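Local coordinates for malonate decarboxylase subunit alpha (Acinetobacter baumannii ATCC 17978, PDB 6MPR), which probably transfers the acyl carrier protein from its acetyl thioester to malonate, as part of the malonate decarboxylase reaction, at residues A[47-52]-A[80-85]; A[54-59]-A[156-161]; A[90-95]-A[104-109]. All coordinates share one frame; numbering follows the deposited sequence.

In the fold
All three contacts lie on one side of the chain's centre, around the parallel sheet that includes strands 61-64, 90-94 and 158-163. Contacts 1 and 2 share helix 48-55, and their centres are about 11 Å apart. They meet where Leu52 CD2 packs 4.2 Å from Leu160 CD2. Contact 3 lies within the chain loop closed by contact 2, about 12 Å away between centres. Ile56 CG2 packs 3.7 Å from Leu90 CD2 there. Contacts 1 and 3, with centres about 14 Å apart, are joined by a probable hydrogen bond of 3.0 Å between Ala80 O and Lys108 NZ. Together they link successive alpha/beta units of the sheet.

Contact 1 (A[47-52]-A[80-85]); sequences DIIKVL and AQTNPD
Ile49 and Leu52, one turn apart on helix 48-55, meet Gln81 and Thr82 in the loop that follows helix 73-79. The direct contacts are apolar. Ile49 uses two branches. Its CD1 methyl lies 3.7 Å from Gln81 CB, at the base of that side chain, and its CG2 methyl lies 4.1 Å from Thr82 CG2. The Thr82 methyl also touches the helix one turn on, with CG2 4.1 Å from Leu52 CB. One methyl group therefore bears on two helix positions.

Hydrogen bonds tie the loop to its surroundings. Thr82 OG1 sits between the backbone N and the carbonyl carbon (chi1 58°), and it is hydrogen-bonded to Leu79 O. This leaves CG2 beside the backbone N to meet the helix. The backbone N of Asn83 bonds to Glu53 OE1, a further tie to helix 48-55. Within the loop, Asp85 N donates to Asn83 OD1 at 2.9 Å. The donor stands 43° out of the carbonyl plane, and the bond closes an Asx turn.

Beyond the loop, Ile48 and Leu52 rest on helix 73-79. The contact thus extends the packing of two helices into the connection between helix 73-79 and strand 90-94. This loop is the return connection, from helix to strand, of the beta-alpha-beta crossover that runs from strand 61-64 to strand 90-94.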
ATOM      1  N   ASP A  47     -21.707 -16.254 -27.294  1.00 17.40           N
ATOM      2  CA  ASP A  47     -21.001 -17.486 -26.961  1.00 15.36           C
ATOM      3  C   ASP A  47     -20.286 -17.437 -25.616  1.00 15.95           C
ATOM      4  O   ASP A  47     -19.443 -18.296 -25.344  1.00 16.46           O
ATOM      5  CB  ASP A  47     -19.991 -17.825 -28.058  1.00 23.68           C
ATOM      6  CG  ASP A  47     -20.645 -18.039 -29.405  1.00 29.66           C
ATOM      7  OD1 ASP A  47     -21.768 -18.595 -29.455  1.00 30.58           O
ATOM      8  OD2 ASP A  47     -20.035 -17.649 -30.417  1.00 29.81           O
ATOM      9  N   ILE A  48     -20.617 -16.471 -24.766  1.00 14.33           N
ATOM     10  CA  ILE A  48     -19.837 -16.237 -23.554  1.00 16.07           C
ATOM     11  C   ILE A  48     -19.953 -17.407 -22.577  1.00 18.91           C
ATOM     12  O   ILE A  48     -18.969 -17.783 -21.933  1.00 16.04           O
ATOM     13  CB  ILE A  48     -20.260 -14.898 -22.912  1.00 13.67           C
ATOM     14  CG1 ILE A  48     -19.376 -14.552 -21.697  1.00 15.33           C
ATOM     15  CG2 ILE A  48     -21.741 -14.907 -22.519  1.00 18.12           C
ATOM     16  CD1 ILE A  48     -17.916 -14.370 -22.026  1.00 15.99           C
ATOM     17  N   ILE A  49     -21.137 -18.018 -22.459  1.00 18.45           N
ATOM     18  CA  ILE A  49     -21.319 -19.059 -21.443  1.00 15.38           C
ATOM     19  C   ILE A  49     -20.484 -20.287 -21.777  1.00 18.97           C
ATOM     20  O   ILE A  49     -19.793 -20.842 -20.915  1.00 16.53           O
ATOM     21  CB  ILE A  49     -22.803 -19.419 -21.278  1.00 16.68           C
ATOM     22  CG1 ILE A  49     -23.535 -18.306 -20.524  1.00 16.81           C
ATOM     23  CG2 ILE A  49     -22.924 -20.758 -20.535  1.00 16.00           C
ATOM     24  CD1 ILE A  49     -25.046 -18.334 -20.695  1.00 20.70           C
ATOM     25  N   LYS A  50     -20.515 -20.714 -23.037  1.00 16.67           N
ATOM     26  CA  LYS A  50     -19.704 -21.849 -23.452  1.00 16.43           C
ATOM     27  C   LYS A  50     -18.225 -21.552 -23.272  1.00 16.58           C
ATOM     28  O   LYS A  50     -17.453 -22.425 -22.864  1.00 17.10           O
ATOM     29  CB  LYS A  50     -20.005 -22.209 -24.909  1.00 19.52           C
ATOM     30  CG  LYS A  50     -19.223 -23.408 -25.426  1.00 30.09           C
ATOM     31  CD  LYS A  50     -19.781 -24.717 -24.870  1.00 38.04           C
ATOM     32  CE  LYS A  50     -19.070 -25.925 -25.450  1.00 43.50           C
ATOM     33  NZ  LYS A  50     -19.655 -27.193 -24.937  1.00 44.03           N
ATOM     34  N   VAL A  51     -17.811 -20.314 -23.547  1.00 14.39           N
ATOM     35  CA  VAL A  51     -16.395 -19.994 -23.414  1.00 13.93           C
ATOM     36  C   VAL A  51     -15.986 -19.962 -21.937  1.00 13.45           C
ATOM     37  O   VAL A  51     -14.895 -20.423 -21.580  1.00 14.64           O
ATOM     38  CB  VAL A  51     -16.071 -18.672 -24.136  1.00 17.26           C
ATOM     39  CG1 VAL A  51     -14.653 -18.227 -23.805  1.00 13.57           C
ATOM     40  CG2 VAL A  51     -16.235 -18.841 -25.653  1.00 16.94           C
ATOM     41  N   LEU A  52     -16.848 -19.424 -21.051  1.00 14.12           N
ATOM     42  CA  LEU A  52     -16.560 -19.487 -19.612  1.00 13.06           C
ATOM     43  C   LEU A  52     -16.393 -20.928 -19.137  1.00 14.34           C
ATOM     44  O   LEU A  52     -15.492 -21.228 -18.347  1.00 16.70           O
ATOM     45  CB  LEU A  52     -17.662 -18.794 -18.797  1.00 14.27           C
ATOM     46  CG  LEU A  52     -17.762 -17.274 -18.918  1.00 14.15           C
ATOM     47  CD1 LEU A  52     -18.956 -16.731 -18.136  1.00 14.19           C
ATOM     48  CD2 LEU A  52     -16.483 -16.585 -18.441  1.00 15.08           C
ATOM     49  N   ALA A  80     -23.108 -17.005 -13.655  1.00 14.44           N
ATOM     50  CA  ALA A  80     -24.200 -17.611 -12.899  1.00 15.66           C
ATOM     51  C   ALA A  80     -25.119 -18.474 -13.755  1.00 16.11           C
ATOM     52  O   ALA A  80     -25.964 -19.173 -13.189  1.00 19.24           O
ATOM     53  CB  ALA A  80     -25.015 -16.520 -12.199  1.00 16.27           C
ATOM     54  N   GLN A  81     -24.986 -18.441 -15.089  1.00 16.37           N
ATOM     55  CA  GLN A  81     -25.759 -19.289 -15.990  1.00 16.42           C
ATOM     56  C   GLN A  81     -24.980 -20.504 -16.491  1.00 16.08           C
ATOM     57  O   GLN A  81     -25.526 -21.295 -17.273  1.00 17.62           O
ATOM     58  CB  GLN A  81     -26.255 -18.476 -17.189  1.00 22.41           C
ATOM     59  CG  GLN A  81     -27.181 -17.337 -16.813  1.00 25.34           C
ATOM     60  CD  GLN A  81     -28.414 -17.824 -16.069  1.00 36.83           C
ATOM     61  OE1 GLN A  81     -29.065 -18.785 -16.486  1.00 44.13           O
ATOM     62  NE2 GLN A  81     -28.735 -17.169 -14.954  1.00 42.98           N
ATOM     63  N   THR A  82     -23.735 -20.684 -16.056  1.00 14.84           N
ATOM     64  CA  THR A  82     -22.977 -21.858 -16.473  1.00 18.02           C
ATOM     65  C   THR A  82     -23.498 -23.112 -15.776  1.00 22.39           C
ATOM     66  O   THR A  82     -24.234 -23.057 -14.782  1.00 20.48           O
ATOM     67  CB  THR A  82     -21.479 -21.673 -16.190  1.00 16.31           C
ATOM     68  OG1 THR A  82     -21.273 -21.431 -14.789  1.00 20.19           O
ATOM     69  CG2 THR A  82     -20.912 -20.509 -16.996  1.00 16.34           C
ATOM     70  N   ASN A  83     -23.101 -24.251 -16.327  1.00 21.83           N
ATOM     71  CA  ASN A  83     -23.524 -25.562 -15.848  1.00 18.45           C
ATOM     72  C   ASN A  83     -22.740 -25.921 -14.591  1.00 19.56           C
ATOM     73  O   ASN A  83     -21.509 -26.032 -14.653  1.00 21.99           O
ATOM     74  CB  ASN A  83     -23.277 -26.587 -16.940  1.00 20.00           C
ATOM     75  CG  ASN A  83     -23.835 -27.971 -16.606  1.00 21.63           C
ATOM     76  OD1 ASN A  83     -24.093 -28.298 -15.448  1.00 27.86           O
ATOM     77  ND2 ASN A  83     -23.994 -28.795 -17.631  1.00 26.56           N
ATOM     78  N   PRO A  84     -23.387 -26.095 -13.439  1.00 19.40           N
ATOM     79  CA  PRO A  84     -22.617 -26.416 -12.223  1.00 19.16           C
ATOM     80  C   PRO A  84     -21.984 -27.807 -12.252  1.00 22.44           C
ATOM     81  O   PRO A  84     -21.092 -28.069 -11.438  1.00 27.06           O
ATOM     82  CB  PRO A  84     -23.656 -26.285 -11.096  1.00 23.93           C
ATOM     83  CG  PRO A  84     -24.777 -25.472 -11.697  1.00 30.00           C
ATOM     84  CD  PRO A  84     -24.808 -25.862 -13.143  1.00 21.55           C
ATOM     85  N   ASP A  85     -22.399 -28.703 -13.156  1.00 24.30           N
ATOM     86  CA  ASP A  85     -21.665 -29.956 -13.325  1.00 23.06           C
ATOM     87  C   ASP A  85     -20.309 -29.738 -13.983  1.00 27.99           C
ATOM     88  O   ASP A  85     -19.440 -30.617 -13.908  1.00 25.91           O
ATOM     89  CB  ASP A  85     -22.474 -30.946 -14.158  1.00 35.33           C
ATOM     90  CG  ASP A  85     -23.735 -31.386 -13.464  1.00 39.58           C
ATOM     91  OD1 ASP A  85     -23.715 -31.500 -12.223  1.00 44.80           O
ATOM     92  OD2 ASP A  85     -24.742 -31.610 -14.162  1.00 44.95           O
TER

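Contact 2 (A[54-59]-A[156-161]); sequences TLITPG and PNVVLS
Ile56 and Val158 make the main side-chain contact between the end of helix 48-55 and the start of strand 158-163. Ile56 CG1 lies 4.1 Å from Val158 CG2, and the two side chains cross at about a right angle. The methylene of the isoleucine thus meets one methyl of the valine.

The conformations explain which atoms touch. Ile56 is the first residue past the helix to leave helical backbone angles. Its CG1 stands beside the backbone N, opposite the carbonyl carbon (chi1 -54°), and the chain continues extended to CD1 (chi2 176°). Its CB does not aim straight at the strand, yet the end of the side chain comes nearer to it. CD1 reaches to 4.8 Å from Leu160 CD1, a looser approach two residues along the strand. Val158 points at the helix end. Its CG1 is turned away from the backbone N (chi1 178°), which places CG2 beside that N and facing Ile56. The same CG2 methyl lies 4.4 Å from Leu55 O, so it borders the last turn of the helix as well.

A water spans the polar edge of the contact. It donates to Gly59 O at 2.9 Å and to Asn157 OD1 at 2.9 Å. Asn157 OD1 also bonds to Lys61 N, so this oxygen is gripped both by the water and by the start of strand 61-64. Farther out, Leu55 packs on Leu31 and Ala34 of helix 22-34.

Strands 61-64 and 158-163 are parallel neighbours. The turn that leads into strand 61-64 thus packs on the neighbouring strand 158-163, between the helices and the sheet of a parallel alpha/beta fold. The family is placed in the Rossmann clan, consistent with this layout.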
ATOM      1  N   THR A  54     -15.277 -23.289 -20.771  1.00 17.49           N
ATOM      2  CA  THR A  54     -14.070 -23.823 -21.388  1.00 15.33           C
ATOM      3  C   THR A  54     -12.816 -23.291 -20.713  1.00 15.64           C
ATOM      4  O   THR A  54     -11.837 -24.027 -20.544  1.00 19.93           O
ATOM      5  CB  THR A  54     -14.039 -23.456 -22.881  1.00 15.44           C
ATOM      6  OG1 THR A  54     -15.244 -23.888 -23.506  1.00 17.56           O
ATOM      7  CG2 THR A  54     -12.840 -24.086 -23.583  1.00 22.32           C
ATOM      8  N   LEU A  55     -12.822 -22.013 -20.331  1.00 17.93           N
ATOM      9  CA  LEU A  55     -11.639 -21.356 -19.785  1.00 18.08           C
ATOM     10  C   LEU A  55     -11.510 -21.507 -18.274  1.00 15.99           C
ATOM     11  O   LEU A  55     -10.394 -21.414 -17.741  1.00 17.66           O
ATOM     12  CB  LEU A  55     -11.661 -19.867 -20.140  1.00 17.35           C
ATOM     13  CG  LEU A  55     -11.554 -19.575 -21.634  1.00 21.12           C
ATOM     14  CD1 LEU A  55     -11.700 -18.102 -21.867  1.00 15.77           C
ATOM     15  CD2 LEU A  55     -10.219 -20.063 -22.172  1.00 15.37           C
ATOM     16  N   ILE A  56     -12.614 -21.700 -17.574  1.00 15.66           N
ATOM     17  CA  ILE A  56     -12.614 -21.834 -16.118  1.00 13.30           C
ATOM     18  C   ILE A  56     -12.685 -23.311 -15.773  1.00 14.86           C
ATOM     19  O   ILE A  56     -13.315 -24.102 -16.489  1.00 19.82           O
ATOM     20  CB  ILE A  56     -13.785 -21.060 -15.480  1.00 11.90           C
ATOM     21  CG1 ILE A  56     -13.781 -19.595 -15.929  1.00 16.09           C
ATOM     22  CG2 ILE A  56     -13.736 -21.154 -13.950  1.00 11.18           C
ATOM     23  CD1 ILE A  56     -14.965 -18.826 -15.400  1.00 15.82           C
ATOM     24  N   THR A  57     -11.993 -23.698 -14.704  1.00 14.37           N
ATOM     25  CA  THR A  57     -11.877 -25.068 -14.220  0.60 19.46           C
ATOM     26  C   THR A  57     -12.396 -25.126 -12.785  1.00 18.59           C
ATOM     27  O   THR A  57     -12.208 -24.161 -12.035  1.00 17.05           O
ATOM     28  CB  THR A  57     -10.403 -25.518 -14.269  0.60 23.48           C
ATOM     29  OG1 THR A  57      -9.857 -25.215 -15.560  0.60 28.17           O
ATOM     30  CG2 THR A  57     -10.239 -27.024 -14.016  0.60 24.65           C
ATOM     31  N   PRO A  58     -13.027 -26.221 -12.365  1.00 15.61           N
ATOM     32  CA  PRO A  58     -13.470 -26.306 -10.968  1.00 18.17           C
ATOM     33  C   PRO A  58     -12.310 -26.077 -10.009  1.00 16.00           C
ATOM     34  O   PRO A  58     -11.175 -26.496 -10.258  1.00 16.34           O
ATOM     35  CB  PRO A  58     -14.017 -27.731 -10.857  1.00 24.54           C
ATOM     36  CG  PRO A  58     -14.410 -28.091 -12.236  1.00 28.71           C
ATOM     37  CD  PRO A  58     -13.460 -27.387 -13.156  1.00 17.07           C
ATOM     38  N   GLY A  59     -12.603 -25.398  -8.894  1.00 18.00           N
ATOM     39  CA  GLY A  59     -11.577 -25.057  -7.927  1.00 20.49           C
ATOM     40  C   GLY A  59     -10.772 -23.815  -8.253  1.00 18.95           C
ATOM     41  O   GLY A  59      -9.963 -23.384  -7.420  1.00 20.89           O
ATOM     42  N   PRO A 156      -4.488 -15.486  -8.637  1.00 12.46           N
ATOM     43  CA  PRO A 156      -5.750 -15.790  -9.321  1.00 11.16           C
ATOM     44  C   PRO A 156      -5.525 -16.614 -10.578  1.00 13.25           C
ATOM     45  O   PRO A 156      -4.563 -16.407 -11.325  1.00 14.50           O
ATOM     46  CB  PRO A 156      -6.318 -14.403  -9.651  1.00 12.75           C
ATOM     47  CG  PRO A 156      -5.093 -13.547  -9.822  1.00 13.92           C
ATOM     48  CD  PRO A 156      -4.084 -14.079  -8.811  1.00 11.86           C
ATOM     49  N   ASN A 157      -6.424 -17.571 -10.795  1.00 13.36           N
ATOM     50  CA  ASN A 157      -6.420 -18.375 -12.018  1.00 10.68           C
ATOM     51  C   ASN A 157      -7.175 -17.714 -13.158  1.00 10.42           C
ATOM     52  O   ASN A 157      -6.842 -17.945 -14.334  1.00 13.70           O
ATOM     53  CB  ASN A 157      -7.052 -19.743 -11.761  1.00  9.77           C
ATOM     54  CG  ASN A 157      -6.330 -20.515 -10.694  1.00 13.65           C
ATOM     55  OD1 ASN A 157      -6.874 -20.771  -9.620  1.00 13.77           O
ATOM     56  ND2 ASN A 157      -5.098 -20.918 -10.989  1.00 14.00           N
ATOM     57  N   VAL A 158      -8.198 -16.922 -12.832  1.00 10.67           N
ATOM     58  CA  VAL A 158      -9.071 -16.269 -13.800  1.00 10.24           C
ATOM     59  C   VAL A 158      -9.395 -14.885 -13.255  1.00 11.94           C
ATOM     60  O   VAL A 158      -9.640 -14.722 -12.055  1.00 10.97           O
ATOM     61  CB  VAL A 158     -10.376 -17.063 -14.032  1.00  9.24           C
ATOM     62  CG1 VAL A 158     -11.295 -16.331 -15.025  1.00 11.16           C
ATOM     63  CG2 VAL A 158     -10.068 -18.495 -14.492  1.00 11.50           C
ATOM     64  N   VAL A 159      -9.387 -13.889 -14.128  1.00  9.19           N
ATOM     65  CA  VAL A 159      -9.855 -12.552 -13.776  1.00  9.85           C
ATOM     66  C   VAL A 159     -10.927 -12.134 -14.773  1.00 13.36           C
ATOM     67  O   VAL A 159     -10.701 -12.179 -15.990  1.00 11.33           O
ATOM     68  CB  VAL A 159      -8.703 -11.534 -13.742  1.00 10.75           C
ATOM     69  CG1 VAL A 159      -9.234 -10.154 -13.396  1.00  8.35           C
ATOM     70  CG2 VAL A 159      -7.639 -11.956 -12.715  1.00 12.11           C
ATOM     71  N   LEU A 160     -12.086 -11.721 -14.250  1.00  9.26           N
ATOM     72  CA  LEU A 160     -13.250 -11.283 -15.028  1.00  9.25           C
ATOM     73  C   LEU A 160     -13.454  -9.801 -14.735  1.00 11.57           C
ATOM     74  O   LEU A 160     -13.865  -9.427 -13.628  1.00 11.45           O
ATOM     75  CB  LEU A 160     -14.492 -12.093 -14.655  1.00  8.70           C
ATOM     76  CG  LEU A 160     -14.378 -13.614 -14.750  1.00  9.01           C
ATOM     77  CD1 LEU A 160     -15.693 -14.260 -14.251  1.00 11.23           C
ATOM     78  CD2 LEU A 160     -14.065 -14.018 -16.188  1.00 11.73           C
ATOM     79  N   SER A 161     -13.152  -8.951 -15.719  1.00 11.82           N
ATOM     80  CA  SER A 161     -13.084  -7.511 -15.513  0.52  9.19           C
ATOM     81  C   SER A 161     -13.901  -6.795 -16.575  1.00 10.37           C
ATOM     82  O   SER A 161     -14.408  -7.401 -17.519  1.00 10.94           O
ATOM     83  CB  SER A 161     -11.632  -7.000 -15.550  0.52  9.25           C
ATOM     84  OG  SER A 161     -10.884  -7.494 -14.462  0.52 12.84           O
TER
HETATM   85  O   HOH W   1      -7.136 -22.701  -7.450  1.00 32.39           O

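Contact 3 (A[90-95]-A[104-109]); sequences LHMIMP and DLFEKG
Met92 on strand 90-94 packs against Leu105 and Phe106 of helix 100-107. This is the inner face of a beta-alpha-beta crossover. The chain leaves the sheet by strand 90-94, passes through the helix and returns in the parallel neighbouring strand 111-116.

Met92 points at the helix and folds back on itself. Bends at chi2 and chi3 (-54° and -61°) separate its two contact points. Near the backbone, the side chain meets the far end of the Phe106 ring. Met92 CG lies 3.9 Å from Phe106 CZ, and Met92 CB is 4.1 Å from the same ring carbon. The two side chains cross at a slant. The methionine tip meets the other partner, with Met92 CE 4.0 Å from Leu105 CD1. Here the side chains run at about a right angle.

The two helix residues differ in aim. The CB of Leu105 points toward the strand. The CB of Phe106 points to one side, and it is the ring that reaches inward. Ala111 and Leu114 of strand 111-116 also touch this ring, while Leu79 of helix 73-79 touches both Met92 and Leu105. All three central side chains are buried. On other parts of the helix, Asp104 and Glu107 each form a salt bridge with Arg125.

The helix ends just after this contact in a Schellman motif. Gly109 takes a positive phi of 81°, and its backbone N bonds back to Phe106 O at 3.2 Å.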
ATOM      1  N   LEU A  90     -15.807 -23.060  -7.325  1.00 15.30           N
ATOM      2  CA  LEU A  90     -15.063 -21.846  -7.625  1.00 12.24           C
ATOM      3  C   LEU A  90     -14.748 -21.096  -6.337  1.00 17.14           C
ATOM      4  O   LEU A  90     -15.575 -21.007  -5.430  1.00 14.32           O
ATOM      5  CB  LEU A  90     -15.854 -20.947  -8.583  1.00 13.07           C
ATOM      6  CG  LEU A  90     -16.056 -21.493 -10.000  1.00 12.88           C
ATOM      7  CD1 LEU A  90     -16.544 -20.420 -10.952  1.00 14.71           C
ATOM      8  CD2 LEU A  90     -14.768 -22.164 -10.517  1.00 15.04           C
ATOM      9  N   HIS A  91     -13.536 -20.575  -6.253  1.00 14.21           N
ATOM     10  CA  HIS A  91     -13.104 -19.767  -5.118  1.00 14.21           C
ATOM     11  C   HIS A  91     -13.161 -18.332  -5.618  1.00 13.65           C
ATOM     12  O   HIS A  91     -12.307 -17.899  -6.398  1.00 12.14           O
ATOM     13  CB  HIS A  91     -11.708 -20.190  -4.662  1.00 15.42           C
ATOM     14  CG  HIS A  91     -11.151 -19.392  -3.522  1.00 11.99           C
ATOM     15  ND1 HIS A  91     -10.050 -19.811  -2.810  1.00 14.88           N
ATOM     16  CD2 HIS A  91     -11.517 -18.204  -2.981  1.00 11.55           C
ATOM     17  CE1 HIS A  91      -9.770 -18.926  -1.868  1.00 18.21           C
ATOM     18  NE2 HIS A  91     -10.640 -17.934  -1.957  1.00 12.82           N
ATOM     19  N   MET A  92     -14.203 -17.609  -5.212  1.00  9.83           N
ATOM     20  CA  MET A  92     -14.384 -16.252  -5.708  1.00 11.27           C
ATOM     21  C   MET A  92     -13.559 -15.285  -4.885  1.00  9.40           C
ATOM     22  O   MET A  92     -13.495 -15.385  -3.651  1.00 11.76           O
ATOM     23  CB  MET A  92     -15.857 -15.840  -5.668  1.00 12.19           C
ATOM     24  CG  MET A  92     -16.773 -16.796  -6.426  1.00 18.04           C
ATOM     25  SD  MET A  92     -16.274 -17.094  -8.145  1.00 13.30           S
ATOM     26  CE  MET A  92     -16.384 -15.419  -8.802  1.00 15.07           C
ATOM     27  N   ILE A  93     -12.933 -14.342  -5.582  1.00  9.05           N
ATOM     28  CA  ILE A  93     -12.138 -13.282  -4.976  1.00 12.58           C
ATOM     29  C   ILE A  93     -12.737 -11.977  -5.466  1.00 13.18           C
ATOM     30  O   ILE A  93     -12.626 -11.644  -6.653  1.00 11.65           O
ATOM     31  CB  ILE A  93     -10.650 -13.391  -5.334  1.00 13.46           C
ATOM     32  CG1 ILE A  93     -10.100 -14.729  -4.849  1.00 13.46           C
ATOM     33  CG2 ILE A  93      -9.857 -12.253  -4.681  1.00 11.27           C
ATOM     34  CD1 ILE A  93      -8.763 -15.120  -5.454  1.00 18.53           C
ATOM     35  N   MET A  94     -13.394 -11.242  -4.557  1.00  9.55           N
ATOM     36  CA  MET A  94     -14.155 -10.088  -5.006  1.00 10.58           C
ATOM     37  C   MET A  94     -13.921  -8.897  -4.093  1.00 11.14           C
ATOM     38  O   MET A  94     -14.214  -8.977  -2.897  1.00 10.20           O
ATOM     39  CB  MET A  94     -15.641 -10.424  -5.055  1.00 12.73           C
ATOM     40  CG  MET A  94     -15.965 -11.620  -5.973  1.00 14.01           C
ATOM     41  SD  MET A  94     -17.729 -11.919  -6.100  1.00 17.61           S
ATOM     42  CE  MET A  94     -18.181 -10.490  -7.069  1.00 16.90           C
ATOM     43  N   PRO A  95     -13.409  -7.777  -4.611  1.00 11.53           N
ATOM     44  CA  PRO A  95     -13.276  -6.589  -3.758  1.00 10.78           C
ATOM     45  C   PRO A  95     -14.606  -6.165  -3.161  1.00  8.73           C
ATOM     46  O   PRO A  95     -14.671  -5.807  -1.985  1.00 11.17           O
ATOM     47  CB  PRO A  95     -12.705  -5.533  -4.718  1.00 11.09           C
ATOM     48  CG  PRO A  95     -11.948  -6.360  -5.748  1.00 11.48           C
ATOM     49  CD  PRO A  95     -12.797  -7.591  -5.941  1.00  8.59           C
ATOM     50  N   ASP A 104     -25.865 -15.554  -6.035  1.00 13.87           N
ATOM     51  CA  ASP A 104     -26.482 -16.684  -6.727  1.00 14.39           C
ATOM     52  C   ASP A 104     -25.455 -17.766  -7.073  1.00 14.12           C
ATOM     53  O   ASP A 104     -25.799 -18.954  -7.127  1.00 16.17           O
ATOM     54  CB  ASP A 104     -27.186 -16.221  -8.007  1.00 22.52           C
ATOM     55  CG  ASP A 104     -28.372 -15.280  -7.747  1.00 31.53           C
ATOM     56  OD1 ASP A 104     -28.797 -15.098  -6.580  1.00 27.48           O
ATOM     57  OD2 ASP A 104     -28.879 -14.707  -8.737  1.00 31.96           O
ATOM     58  N   LEU A 105     -24.190 -17.383  -7.295  1.00 13.48           N
ATOM     59  CA  LEU A 105     -23.155 -18.382  -7.584  1.00 16.81           C
ATOM     60  C   LEU A 105     -23.050 -19.424  -6.476  1.00 18.33           C
ATOM     61  O   LEU A 105     -22.798 -20.608  -6.743  1.00 14.90           O
ATOM     62  CB  LEU A 105     -21.796 -17.708  -7.771  1.00 13.58           C
ATOM     63  CG  LEU A 105     -21.664 -16.755  -8.951  1.00 11.86           C
ATOM     64  CD1 LEU A 105     -20.374 -15.946  -8.829  1.00 14.12           C
ATOM     65  CD2 LEU A 105     -21.721 -17.539 -10.276  1.00 15.16           C
ATOM     66  N   PHE A 106     -23.207 -18.997  -5.224  1.00 15.49           N
ATOM     67  CA  PHE A 106     -23.088 -19.931  -4.111  1.00 16.13           C
ATOM     68  C   PHE A 106     -24.362 -20.734  -3.930  1.00 21.88           C
ATOM     69  O   PHE A 106     -24.306 -21.953  -3.733  1.00 22.22           O
ATOM     70  CB  PHE A 106     -22.713 -19.166  -2.843  1.00 14.67           C
ATOM     71  CG  PHE A 106     -21.397 -18.435  -2.975  1.00 15.18           C
ATOM     72  CD1 PHE A 106     -21.341 -17.155  -3.518  1.00 17.71           C
ATOM     73  CD2 PHE A 106     -20.215 -19.045  -2.591  1.00 11.65           C
ATOM     74  CE1 PHE A 106     -20.123 -16.492  -3.663  1.00 15.27           C
ATOM     75  CE2 PHE A 106     -19.004 -18.398  -2.729  1.00 11.75           C
ATOM     76  CZ  PHE A 106     -18.957 -17.106  -3.267  1.00 11.23           C
ATOM     77  N   GLU A 107     -25.516 -20.077  -4.025  1.00 21.01           N
ATOM     78  CA  GLU A 107     -26.778 -20.809  -3.994  1.00 21.37           C
ATOM     79  C   GLU A 107     -26.819 -21.891  -5.061  1.00 25.51           C
ATOM     80  O   GLU A 107     -27.296 -23.002  -4.810  1.00 23.30           O
ATOM     81  CB  GLU A 107     -27.936 -19.835  -4.173  1.00 23.43           C
ATOM     82  CG  GLU A 107     -29.293 -20.437  -3.912  1.00 38.60           C
ATOM     83  CD  GLU A 107     -30.378 -19.391  -3.957  1.00 48.79           C
ATOM     84  OE1 GLU A 107     -30.052 -18.201  -3.752  1.00 50.71           O
ATOM     85  OE2 GLU A 107     -31.549 -19.751  -4.206  1.00 59.88           O
ATOM     86  N   LYS A 108     -26.299 -21.597  -6.254  1.00 24.97           N
ATOM     87  CA  LYS A 108     -26.403 -22.529  -7.372  1.00 22.07           C
ATOM     88  C   LYS A 108     -25.323 -23.611  -7.367  1.00 26.11           C
ATOM     89  O   LYS A 108     -25.342 -24.481  -8.244  1.00 23.85           O
ATOM     90  CB  LYS A 108     -26.351 -21.761  -8.702  1.00 24.99           C
ATOM     91  CG  LYS A 108     -27.570 -20.899  -8.983  1.00 26.54           C
ATOM     92  CD  LYS A 108     -27.443 -20.139 -10.292  1.00 30.88           C
ATOM     93  CE  LYS A 108     -28.805 -19.623 -10.743  1.00 37.59           C
ATOM     94  NZ  LYS A 108     -28.715 -18.834 -11.995  1.00 38.63           N
ATOM     95  N   GLY A 109     -24.379 -23.581  -6.429  1.00 23.50           N
ATOM     96  CA  GLY A 109     -23.349 -24.596  -6.403  1.00 25.11           C
ATOM     97  C   GLY A 109     -22.219 -24.368  -7.373  1.00 21.44           C
ATOM     98  O   GLY A 109     -21.434 -25.292  -7.620  1.00 21.44           O
TER